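Side-chain contacts in Atu0111 protein (Agrobacterium tumefaciens, PDB 2FSQ), which is of unknown function but, as a member of the 2H clan, is probably related to the two-histidine phosphoesterases: residues 78-81 with 82-85; 107-110 with 111-115; 168-172 with 173-177. One frame throughout, in Å; residues are numbered along the deposited sequence. Where two conformers were deposited one is given.

Contact 1 of 3, residues 78-81 with 82-85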
ATOM      1  N   THR A  78      -3.781   2.915   9.799  1.00 13.86           N
ATOM      2  CA  THR A  78      -4.638   3.673   8.906  1.00 13.85           C
ATOM      3  C   THR A  78      -6.105   3.259   9.142  1.00 14.24           C
ATOM      4  O   THR A  78      -6.374   2.184   9.675  1.00 14.47           O
ATOM      5  CB  THR A  78      -4.228   3.379   7.457  1.00 14.36           C
ATOM      6  OG1 THR A  78      -4.283   1.959   7.258  1.00 13.80           O
ATOM      7  CG2 THR A  78      -2.791   3.832   7.220  1.00 15.05           C
ATOM      8  N   PRO A  79      -7.063   4.102   8.735  1.00 14.37           N
ATOM      9  CA  PRO A  79      -8.477   3.747   8.952  1.00 14.54           C
ATOM     10  C   PRO A  79      -8.890   2.497   8.176  1.00 14.36           C
ATOM     11  O   PRO A  79      -8.404   2.255   7.078  1.00 14.22           O
ATOM     12  CB  PRO A  79      -9.245   4.975   8.422  1.00 15.25           C
ATOM     13  CG  PRO A  79      -8.230   6.089   8.527  1.00 15.04           C
ATOM     14  CD  PRO A  79      -6.917   5.450   8.158  1.00 15.12           C
ATOM     15  N   VAL A  80      -9.814   1.725   8.729  1.00 14.93           N
ATOM     16  CA  VAL A  80     -10.317   0.567   8.010  1.00 15.17           C
ATOM     17  C   VAL A  80     -10.850   0.962   6.627  1.00 14.89           C
ATOM     18  O   VAL A  80     -10.600   0.263   5.627  1.00 15.86           O
ATOM     19  CB  VAL A  80     -11.385  -0.178   8.836  1.00 15.74           C
ATOM     20  CG1 VAL A  80     -12.093  -1.227   7.974  1.00 16.64           C
ATOM     21  CG2 VAL A  80     -10.739  -0.795  10.078  1.00 17.68           C
ATOM     22  N   SER A  81     -11.543   2.093   6.531  1.00 14.69           N
ATOM     23  CA  SER A  81     -12.132   2.479   5.249  1.00 14.62           C
ATOM     24  C   SER A  81     -11.090   2.895   4.189  1.00 14.76           C
ATOM     25  O   SER A  81     -11.452   3.090   3.029  1.00 16.49           O
ATOM     26  CB  SER A  81     -13.153   3.606   5.404  1.00 15.94           C
ATOM     27  OG  SER A  81     -12.520   4.781   5.895  1.00 15.33           O
ATOM     28  N   SER A  82      -9.831   3.068   4.610  1.00 13.86           N
ATOM     29  CA  SER A  82      -8.736   3.431   3.696  1.00 13.38           C
ATOM     30  C   SER A  82      -8.010   2.240   3.120  1.00 13.05           C
ATOM     31  O   SER A  82      -7.153   2.427   2.270  1.00 12.94           O
ATOM     32  CB  SER A  82      -7.693   4.309   4.387  1.00 12.65           C
ATOM     33  OG  SER A  82      -6.897   3.537   5.277  1.00 13.02           O
ATOM     34  N   LEU A  83      -8.301   1.034   3.602  1.00 13.64           N
ATOM     35  CA  LEU A  83      -7.505  -0.128   3.205  1.00 12.74           C
ATOM     36  C   LEU A  83      -7.566  -0.369   1.708  1.00 13.23           C
ATOM     37  O   LEU A  83      -8.633  -0.330   1.089  1.00 14.23           O
ATOM     38  CB  LEU A  83      -7.946  -1.376   3.969  1.00 13.14           C
ATOM     39  CG  LEU A  83      -7.677  -1.348   5.483  1.00 14.44           C
ATOM     40  CD1 LEU A  83      -8.304  -2.556   6.210  1.00 15.69           C
ATOM     41  CD2 LEU A  83      -6.182  -1.204   5.838  1.00 16.44           C
ATOM     42  N   HIS A  84      -6.395  -0.602   1.119  1.00 12.48           N
ATOM     43  CA  HIS A  84      -6.311  -0.741  -0.325  1.00 11.79           C
ATOM     44  C   HIS A  84      -5.024  -1.430  -0.699  1.00 12.01           C
ATOM     45  O   HIS A  84      -4.066  -1.433   0.075  1.00 11.74           O
ATOM     46  CB  HIS A  84      -6.291   0.647  -1.002  1.00 11.78           C
ATOM     47  CG  HIS A  84      -5.169   1.520  -0.529  1.00 12.14           C
ATOM     48  ND1 HIS A  84      -3.982   1.699  -1.215  1.00 14.74           N
ATOM     49  CD2 HIS A  84      -5.078   2.284   0.582  1.00 11.04           C
ATOM     50  CE1 HIS A  84      -3.197   2.516  -0.523  1.00 11.35           C
ATOM     51  NE2 HIS A  84      -3.846   2.888   0.567  1.00 14.63           N
HETATM   52  N   MSE A  85      -5.009  -2.008  -1.891  1.00 11.49           N
HETATM   53  CA  MSE A  85      -3.763  -2.438  -2.500  1.00 11.69           C
HETATM   54  C   MSE A  85      -3.433  -1.432  -3.597  1.00 11.28           C
HETATM   55  O   MSE A  85      -4.194  -1.275  -4.549  1.00 12.43           O
HETATM   56  CB  MSE A  85      -3.893  -3.827  -3.135  1.00 11.94           C
HETATM   57  CG  MSE A  85      -2.556  -4.283  -3.706  1.00 11.91           C
HETATM   58 SE   MSE A  85      -2.747  -5.957  -4.731  0.75 15.79          SE
HETATM   59  CE  MSE A  85      -3.306  -5.149  -6.408  1.00 14.56           C
TER
HETATM   60  O   HOH W   1      -4.531   2.308   4.502  1.00 12.94           O

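Contact 2 of 3, residues 107-110 with 111-115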
ATOM      1  N   LEU A 107       8.568  20.240 -11.905  1.00 14.31           N
ATOM      2  CA  LEU A 107       8.633  19.563 -10.595  1.00 15.47           C
ATOM      3  C   LEU A 107       7.814  20.308  -9.547  1.00 15.80           C
ATOM      4  O   LEU A 107       7.448  19.709  -8.545  1.00 16.36           O
ATOM      5  CB  LEU A 107      10.083  19.399 -10.121  1.00 16.10           C
ATOM      6  CG  LEU A 107      11.005  18.550 -11.029  1.00 16.54           C
ATOM      7  CD1 LEU A 107      12.470  18.609 -10.556  1.00 19.00           C
ATOM      8  CD2 LEU A 107      10.533  17.092 -11.129  1.00 17.65           C
ATOM      9  N   ASP A 108       7.519  21.591  -9.791  1.00 16.02           N
ATOM     10  CA  ASP A 108       6.747  22.399  -8.841  1.00 17.83           C
ATOM     11  C   ASP A 108       5.272  22.550  -9.222  1.00 17.65           C
ATOM     12  O   ASP A 108       4.561  23.376  -8.653  1.00 19.62           O
ATOM     13  CB  ASP A 108       7.416  23.771  -8.582  1.00 18.61           C
ATOM     14  CG  ASP A 108       7.600  24.592  -9.838  1.00 21.58           C
ATOM     15  OD1 ASP A 108       7.373  24.077 -10.961  1.00 22.58           O
ATOM     16  OD2 ASP A 108       8.002  25.781  -9.696  1.00 25.20           O
ATOM     17  N   THR A 109       4.799  21.732 -10.159  1.00 16.95           N
ATOM     18  CA  THR A 109       3.381  21.743 -10.550  1.00 17.47           C
ATOM     19  C   THR A 109       2.533  21.400  -9.332  1.00 17.39           C
ATOM     20  O   THR A 109       2.831  20.414  -8.636  1.00 16.81           O
ATOM     21  CB  THR A 109       3.091  20.712 -11.654  1.00 17.70           C
ATOM     22  OG1 THR A 109       3.916  20.995 -12.787  1.00 18.29           O
ATOM     23  CG2 THR A 109       1.600  20.716 -12.068  1.00 18.21           C
ATOM     24  N   PRO A 110       1.485  22.202  -9.053  1.00 17.55           N
ATOM     25  CA  PRO A 110       0.581  21.835  -7.958  1.00 18.36           C
ATOM     26  C   PRO A 110       0.015  20.426  -8.144  1.00 18.09           C
ATOM     27  O   PRO A 110      -0.284  20.018  -9.272  1.00 18.02           O
ATOM     28  CB  PRO A 110      -0.534  22.873  -8.066  1.00 18.97           C
ATOM     29  CG  PRO A 110       0.165  24.072  -8.681  1.00 18.37           C
ATOM     30  CD  PRO A 110       1.069  23.468  -9.701  1.00 17.69           C
ATOM     31  N   ILE A 111      -0.089  19.682  -7.045  1.00 18.35           N
ATOM     32  CA  ILE A 111      -0.629  18.326  -7.094  1.00 18.67           C
ATOM     33  C   ILE A 111      -1.976  18.267  -7.842  1.00 18.95           C
ATOM     34  O   ILE A 111      -2.170  17.402  -8.685  1.00 18.99           O
ATOM     35  CB  ILE A 111      -0.717  17.690  -5.670  1.00 18.46           C
ATOM     36  CG1 ILE A 111       0.672  17.584  -5.023  1.00 17.75           C
ATOM     37  CG2 ILE A 111      -1.380  16.301  -5.724  1.00 17.11           C
ATOM     38  CD1 ILE A 111       1.668  16.710  -5.778  1.00 18.18           C
ATOM     39  N   ASP A 112      -2.871  19.228  -7.598  1.00 20.31           N
ATOM     40  CA  ASP A 112      -4.171  19.205  -8.288  1.00 20.76           C
ATOM     41  C   ASP A 112      -4.079  19.320  -9.813  1.00 20.88           C
ATOM     42  O   ASP A 112      -4.893  18.724 -10.532  1.00 21.27           O
ATOM     43  CB  ASP A 112      -5.108  20.287  -7.747  1.00 21.86           C
ATOM     44  CG  ASP A 112      -5.734  19.915  -6.415  1.00 22.89           C
ATOM     45  OD1 ASP A 112      -5.561  18.761  -5.931  1.00 23.62           O
ATOM     46  OD2 ASP A 112      -6.433  20.790  -5.852  1.00 27.78           O
ATOM     47  N   ALA A 113      -3.109  20.094 -10.311  1.00 19.86           N
ATOM     48  CA  ALA A 113      -2.883  20.177 -11.752  1.00 20.12           C
ATOM     49  C   ALA A 113      -2.327  18.876 -12.332  1.00 19.17           C
ATOM     50  O   ALA A 113      -2.638  18.502 -13.453  1.00 19.01           O
ATOM     51  CB  ALA A 113      -1.998  21.390 -12.115  1.00 20.58           C
ATOM     52  N   VAL A 114      -1.508  18.160 -11.561  1.00 18.03           N
ATOM     53  CA  VAL A 114      -1.049  16.856 -12.031  1.00 17.29           C
ATOM     54  C   VAL A 114      -2.241  15.877 -12.116  1.00 17.06           C
ATOM     55  O   VAL A 114      -2.368  15.117 -13.079  1.00 17.79           O
ATOM     56  CB  VAL A 114       0.077  16.264 -11.145  1.00 16.32           C
ATOM     57  CG1 VAL A 114       0.587  14.988 -11.772  1.00 16.89           C
ATOM     58  CG2 VAL A 114       1.239  17.271 -10.969  1.00 16.88           C
ATOM     59  N   THR A 115      -3.099  15.914 -11.101  1.00 17.97           N
ATOM     60  CA  THR A 115      -4.315  15.107 -11.073  1.00 19.23           C
ATOM     61  C   THR A 115      -5.180  15.366 -12.323  1.00 19.52           C
ATOM     62  O   THR A 115      -5.632  14.415 -12.972  1.00 19.36           O
ATOM     63  CB  THR A 115      -5.084  15.325  -9.763  1.00 18.49           C
ATOM     64  OG1 THR A 115      -4.261  14.915  -8.658  1.00 18.26           O
ATOM     65  CG2 THR A 115      -6.386  14.525  -9.754  1.00 20.04           C
TER

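Contact 3 of 3, residues 168-172 with 173-177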
ATOM      1  N   GLY A 168       3.819   8.265 -17.451  1.00 16.10           N
ATOM      2  CA  GLY A 168       5.038   8.817 -18.047  1.00 16.54           C
ATOM      3  C   GLY A 168       6.275   8.722 -17.172  1.00 16.17           C
ATOM      4  O   GLY A 168       7.211   9.500 -17.332  1.00 17.10           O
ATOM      5  N   TYR A 169       6.301   7.741 -16.272  1.00 15.26           N
ATOM      6  CA  TYR A 169       7.502   7.412 -15.510  1.00 14.17           C
ATOM      7  C   TYR A 169       7.386   5.982 -15.036  1.00 14.13           C
ATOM      8  O   TYR A 169       6.302   5.378 -15.085  1.00 14.23           O
ATOM      9  CB  TYR A 169       7.697   8.338 -14.290  1.00 13.81           C
ATOM     10  CG  TYR A 169       6.527   8.308 -13.320  1.00 13.43           C
ATOM     11  CD1 TYR A 169       6.355   7.249 -12.420  1.00 12.92           C
ATOM     12  CD2 TYR A 169       5.599   9.330 -13.301  1.00 12.58           C
ATOM     13  CE1 TYR A 169       5.277   7.227 -11.534  1.00 12.85           C
ATOM     14  CE2 TYR A 169       4.531   9.313 -12.430  1.00 12.50           C
ATOM     15  CZ  TYR A 169       4.379   8.267 -11.546  1.00 12.37           C
ATOM     16  OH  TYR A 169       3.304   8.285 -10.703  1.00 12.64           O
ATOM     17  N   ARG A 170       8.528   5.445 -14.603  0.60 14.07           N
ATOM     18  CA  ARG A 170       8.636   4.139 -13.938  0.60 14.57           C
ATOM     19  C   ARG A 170       9.564   4.315 -12.742  0.60 13.88           C
ATOM     20  O   ARG A 170      10.610   4.979 -12.846  0.60 13.72           O
ATOM     21  CB  ARG A 170       9.241   3.075 -14.869  0.60 15.26           C
ATOM     22  CG  ARG A 170       8.302   2.519 -15.926  0.60 17.00           C
ATOM     23  CD  ARG A 170       9.028   1.626 -16.936  0.60 16.58           C
ATOM     24  NE  ARG A 170       8.099   1.012 -17.887  0.60 20.50           N
ATOM     25  CZ  ARG A 170       8.059  -0.285 -18.176  0.60 21.59           C
ATOM     26  NH1 ARG A 170       8.911  -1.131 -17.614  0.60 22.77           N
ATOM     27  NH2 ARG A 170       7.173  -0.737 -19.051  0.60 22.85           N
ATOM     28  N   HIS A 171       9.193   3.724 -11.610  1.00 12.50           N
ATOM     29  CA  HIS A 171      10.098   3.706 -10.449  1.00 12.58           C
ATOM     30  C   HIS A 171      11.186   2.642 -10.647  1.00 12.96           C
ATOM     31  O   HIS A 171      11.025   1.730 -11.461  1.00 12.25           O
ATOM     32  CB  HIS A 171       9.314   3.395  -9.176  1.00 12.51           C
ATOM     33  CG  HIS A 171       8.341   4.460  -8.786  1.00 11.62           C
ATOM     34  ND1 HIS A 171       7.648   4.424  -7.592  1.00 12.69           N
ATOM     35  CD2 HIS A 171       7.936   5.590  -9.427  1.00 11.88           C
ATOM     36  CE1 HIS A 171       6.868   5.490  -7.511  1.00 13.10           C
ATOM     37  NE2 HIS A 171       7.030   6.220  -8.601  1.00 11.98           N
ATOM     38  N   PRO A 172      12.302   2.766  -9.908  1.00 13.38           N
ATOM     39  CA  PRO A 172      13.364   1.746  -9.997  1.00 12.82           C
ATOM     40  C   PRO A 172      12.894   0.306  -9.765  1.00 13.37           C
ATOM     41  O   PRO A 172      13.394  -0.614 -10.404  1.00 14.29           O
ATOM     42  CB  PRO A 172      14.361   2.189  -8.905  1.00 13.43           C
ATOM     43  CG  PRO A 172      14.199   3.691  -8.927  1.00 13.92           C
ATOM     44  CD  PRO A 172      12.707   3.902  -9.050  1.00 13.27           C
ATOM     45  N   ASP A 173      11.922   0.120  -8.880  1.00 12.64           N
ATOM     46  CA  ASP A 173      11.436  -1.232  -8.594  1.00 12.42           C
ATOM     47  C   ASP A 173      10.272  -1.663  -9.507  1.00 12.09           C
ATOM     48  O   ASP A 173       9.565  -2.610  -9.178  1.00 12.48           O
ATOM     49  CB  ASP A 173      11.014  -1.343  -7.116  1.00 12.01           C
ATOM     50  CG  ASP A 173       9.754  -0.570  -6.808  1.00 12.64           C
ATOM     51  OD1 ASP A 173       9.290   0.163  -7.705  1.00 12.61           O
ATOM     52  OD2 ASP A 173       9.204  -0.708  -5.691  1.00 14.32           O
ATOM     53  N   HIS A 174      10.064  -0.981 -10.637  1.00 12.24           N
ATOM     54  CA  HIS A 174       8.851  -1.218 -11.430  1.00 12.15           C
ATOM     55  C   HIS A 174       8.595  -2.699 -11.698  1.00 11.63           C
ATOM     56  O   HIS A 174       7.483  -3.191 -11.493  1.00 11.75           O
ATOM     57  CB  HIS A 174       8.871  -0.438 -12.746  1.00 12.72           C
ATOM     58  CG  HIS A 174       7.643  -0.642 -13.574  1.00 13.21           C
ATOM     59  ND1 HIS A 174       6.505   0.128 -13.432  1.00 13.11           N
ATOM     60  CD2 HIS A 174       7.362  -1.563 -14.526  1.00 14.29           C
ATOM     61  CE1 HIS A 174       5.585  -0.295 -14.286  1.00 13.99           C
ATOM     62  NE2 HIS A 174       6.076  -1.330 -14.952  1.00 14.73           N
ATOM     63  N   ASP A 175       9.619  -3.404 -12.163  1.00 12.59           N
ATOM     64  CA  ASP A 175       9.458  -4.801 -12.550  1.00 13.10           C
ATOM     65  C   ASP A 175       9.559  -5.786 -11.393  1.00 13.97           C
ATOM     66  O   ASP A 175       9.235  -6.970 -11.571  1.00 15.98           O
ATOM     67  CB  ASP A 175      10.487  -5.172 -13.619  1.00 13.76           C
ATOM     68  CG  ASP A 175      10.182  -4.545 -14.960  1.00 15.42           C
ATOM     69  OD1 ASP A 175       8.989  -4.458 -15.336  1.00 17.63           O
ATOM     70  OD2 ASP A 175      11.156  -4.170 -15.651  1.00 21.76           O
ATOM     71  N   THR A 176      10.030  -5.317 -10.234  1.00 13.12           N
ATOM     72  CA  THR A 176      10.159  -6.162  -9.042  1.00 13.76           C
ATOM     73  C   THR A 176       9.237  -5.693  -7.911  1.00 13.85           C
ATOM     74  O   THR A 176       9.464  -5.993  -6.736  1.00 15.87           O
ATOM     75  CB  THR A 176      11.600  -6.125  -8.525  1.00 13.98           C
ATOM     76  OG1 THR A 176      12.016  -4.759  -8.368  1.00 16.27           O
ATOM     77  CG2 THR A 176      12.526  -6.863  -9.501  1.00 16.27           C
ATOM     78  N   TYR A 177       8.185  -4.996  -8.285  1.00 12.80           N
ATOM     79  CA  TYR A 177       7.266  -4.381  -7.332  1.00 12.10           C
ATOM     80  C   TYR A 177       6.630  -5.389  -6.374  1.00 12.45           C
ATOM     81  O   TYR A 177       6.102  -6.416  -6.819  1.00 13.59           O
ATOM     82  CB  TYR A 177       6.181  -3.603  -8.108  1.00 12.25           C
ATOM     83  CG  TYR A 177       5.225  -2.867  -7.198  1.00 11.61           C
ATOM     84  CD1 TYR A 177       5.613  -1.711  -6.533  1.00 12.52           C
ATOM     85  CD2 TYR A 177       3.945  -3.359  -6.973  1.00 11.48           C
ATOM     86  CE1 TYR A 177       4.760  -1.055  -5.679  1.00 11.09           C
ATOM     87  CE2 TYR A 177       3.071  -2.711  -6.105  1.00 12.12           C
ATOM     88  CZ  TYR A 177       3.481  -1.560  -5.451  1.00 12.02           C
ATOM     89  OH  TYR A 177       2.628  -0.907  -4.575  1.00 12.63           O
TER
HETATM   90  O   HOH W   2       8.112  -3.652 -17.685  1.00 24.39           O
HETATM   91  O   HOH W   3       6.763   2.213 -11.401  1.00 12.00           O
HETATM   92  O   HOH W   4      12.320  -2.432 -12.540  1.00 21.65           O

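Contact 1 of 3, residues 78-81 with 82-85
Ser82 is the centre of this local contact, gripping Pro79 O where the chain makes a short 3-10 turn between strands 75-77 and 84-92. Two backbone hydrogen bonds close the turn. Ser82 N gives its proton to Pro79 O at 3.0 Å, and Leu83 N gives its own to Val80 O at 3.2 Å with a nearly straight N-H...O angle of 168°.

Side-chain hydrogen bonds add to these. With chi1 at 74°, Ser82 OG lies between its own N and carbonyl carbon and folds back to donate to Pro79 O at 2.7 Å. This bond lies in the carbonyl plane on a lone pair, whereas the amide of the same serine comes from above, and the two donors share the oxygen without competing for one direction. The hydroxyl also accepts a proton from water 1, 2.8 Å from Ser82 OG, and the same water is 2.8 Å from Thr78 OG1. Thr78 CB packs against the hydroxyl as well, 3.4 Å from Ser82 OG. A small hydroxyl therefore suits position 82, being able to give and to accept at once.

The apolar contact is looser: Val80 CG1 and Leu83 CD1 meet at 4.4 Å. Leu83 also touches Ile59 of helix 54-67, and Val80 touches the same helix at Val60 and Arg63. The bonds of the turn use the carbonyl of Pro79 and ask nothing of its nitrogen, so a residue without an amide proton is accommodated.

Chemically, Ser82 is a buried polar residue whose hydroxyl has partners in both roles, so its rotation is probably fixed. The turn leads into strand 84-92 at His84, probably the first histidine of the two that name the 2H clan.

Contact 2 of 3, residues 107-110 with 111-115
Thr109 and Pro110 lead into the first turn of helix 111-121, and Thr109 meets Val114 in the positions of a hydrophobic staple, the residue before the N-cap packing on the fifth residue after itself. Thr109 CG2 touches Val114 CG2 at 3.6 Å and reaches Ala113 CB at 3.7 Å, so one methyl group rests against two successive residues of the opening turn. The first torsion of Thr109 (chi1 -58°) sets CG2 anti to the backbone nitrogen and toward the helix, while OG1 turns the other way and is hydrogen-bonded to Pro106 O in the preceding loop. Threonine suits this place because it offers a methyl to the helix and a hydroxyl to the loop at once.

Pro110 occupies the N-cap. It has no side-chain acceptor for the first-turn amides; its carbonyl simply starts the helical bonding, with Val114 N donating to Pro110 O at 3.2 Å and Ala113 N making a weak bond to the same oxygen at 3.0 Å. Pro110 CD packs loosely on Ala113 CB, 4.4 Å away. A residue without an amide proton is tolerated before a helix, and the ring restricts phi. The small side chain of Ala113 lets it lie close to both loop residues. Asp112, in the first turn, places a negative charge near the positive end of the helix, which would probably be favourable.

Arg96 NH1 bonds to Leu107 O and Thr109 O of the loop, and Ile111 of the helix touches the same arginine as well as Glu93. Val114 leans on Trp101, while Thr115, one residue on, faces strand 222-226 at Phe223 and Glu225 and bonds to Asn43.

Contact 3 of 3, residues 168-172 with 173-177
Arg170 lies across one face of the His174 ring. Its CG sits 4.1 Å from the ring centroid, 19° off the normal and toward the rim, a CH-pi contact. Farther out, the extended chain carries the guanidinium over the NE2-CD2 side of the imidazole: NH1 comes to 3.5 Å from His174 CD2, and NE2 of the histidine stands over the centre of the guanidinium, the two planes inclined by 33°. Arginine suits the place because a long flat-ended chain can lie along a ring from its aliphatic stem to its charged end. All contacts of the arginine end, the water bridge included, belong to one of two conformers and are less certain.

Next come the waters. Water 2 accepts from Arg170 NH1 at 2.6 Å and donates to Asp175 OD1 at 2.6 Å, so it joins two opposite charges whose atoms NH1 and OD1 are 4.0 Å apart, beyond a salt bridge. Water 3, in the plane of the imidazole, lies 2.9 Å from both His171 N and His174 ND1.

The backbone sets these groups in place. Residues 171-174 form a type I turn closed by His174 N donating to His171 O at 3.0 Å, and Pro172, with its restricted phi, suits the second position. In His174, CG anti to the backbone N (chi1 -179°) lays the ring beside the Arg170 stem. Its NE2 bonds to Asp161 OD1 of helix 150-167, and both Arg170 and His174 touch Ala164 of that helix. Phe88 of strand 84-92 also packs on His174.

Both ring nitrogens of His174 thus have a partner, a water and a carboxylate, which should hold its rotation. Asp161, in a long, weak ion pair with Arg170 NH2 as well, would probably offset the positive charge lying over the imidazole.

In the fold
The most buried of the three is contact 1, about 9 Å between its centre and that of the chain; contacts 2 and 3 lie farther out, at about 22 and 15 Å, and belong to the surface. Strand 84-92 connects contacts 1 and 3: contact 1 runs into it, and contact 3 packs His171, His174 and Tyr177 against it. Contact 2 instead opens helix 111-121, beside strand 222-226. Chemistry follows place. A doubly engaged hydroxyl settles a polar group inside contact 1, methyl packing and a carbonyl start the helix of contact 2, and contact 3 relies on charge, ring faces and bridging waters.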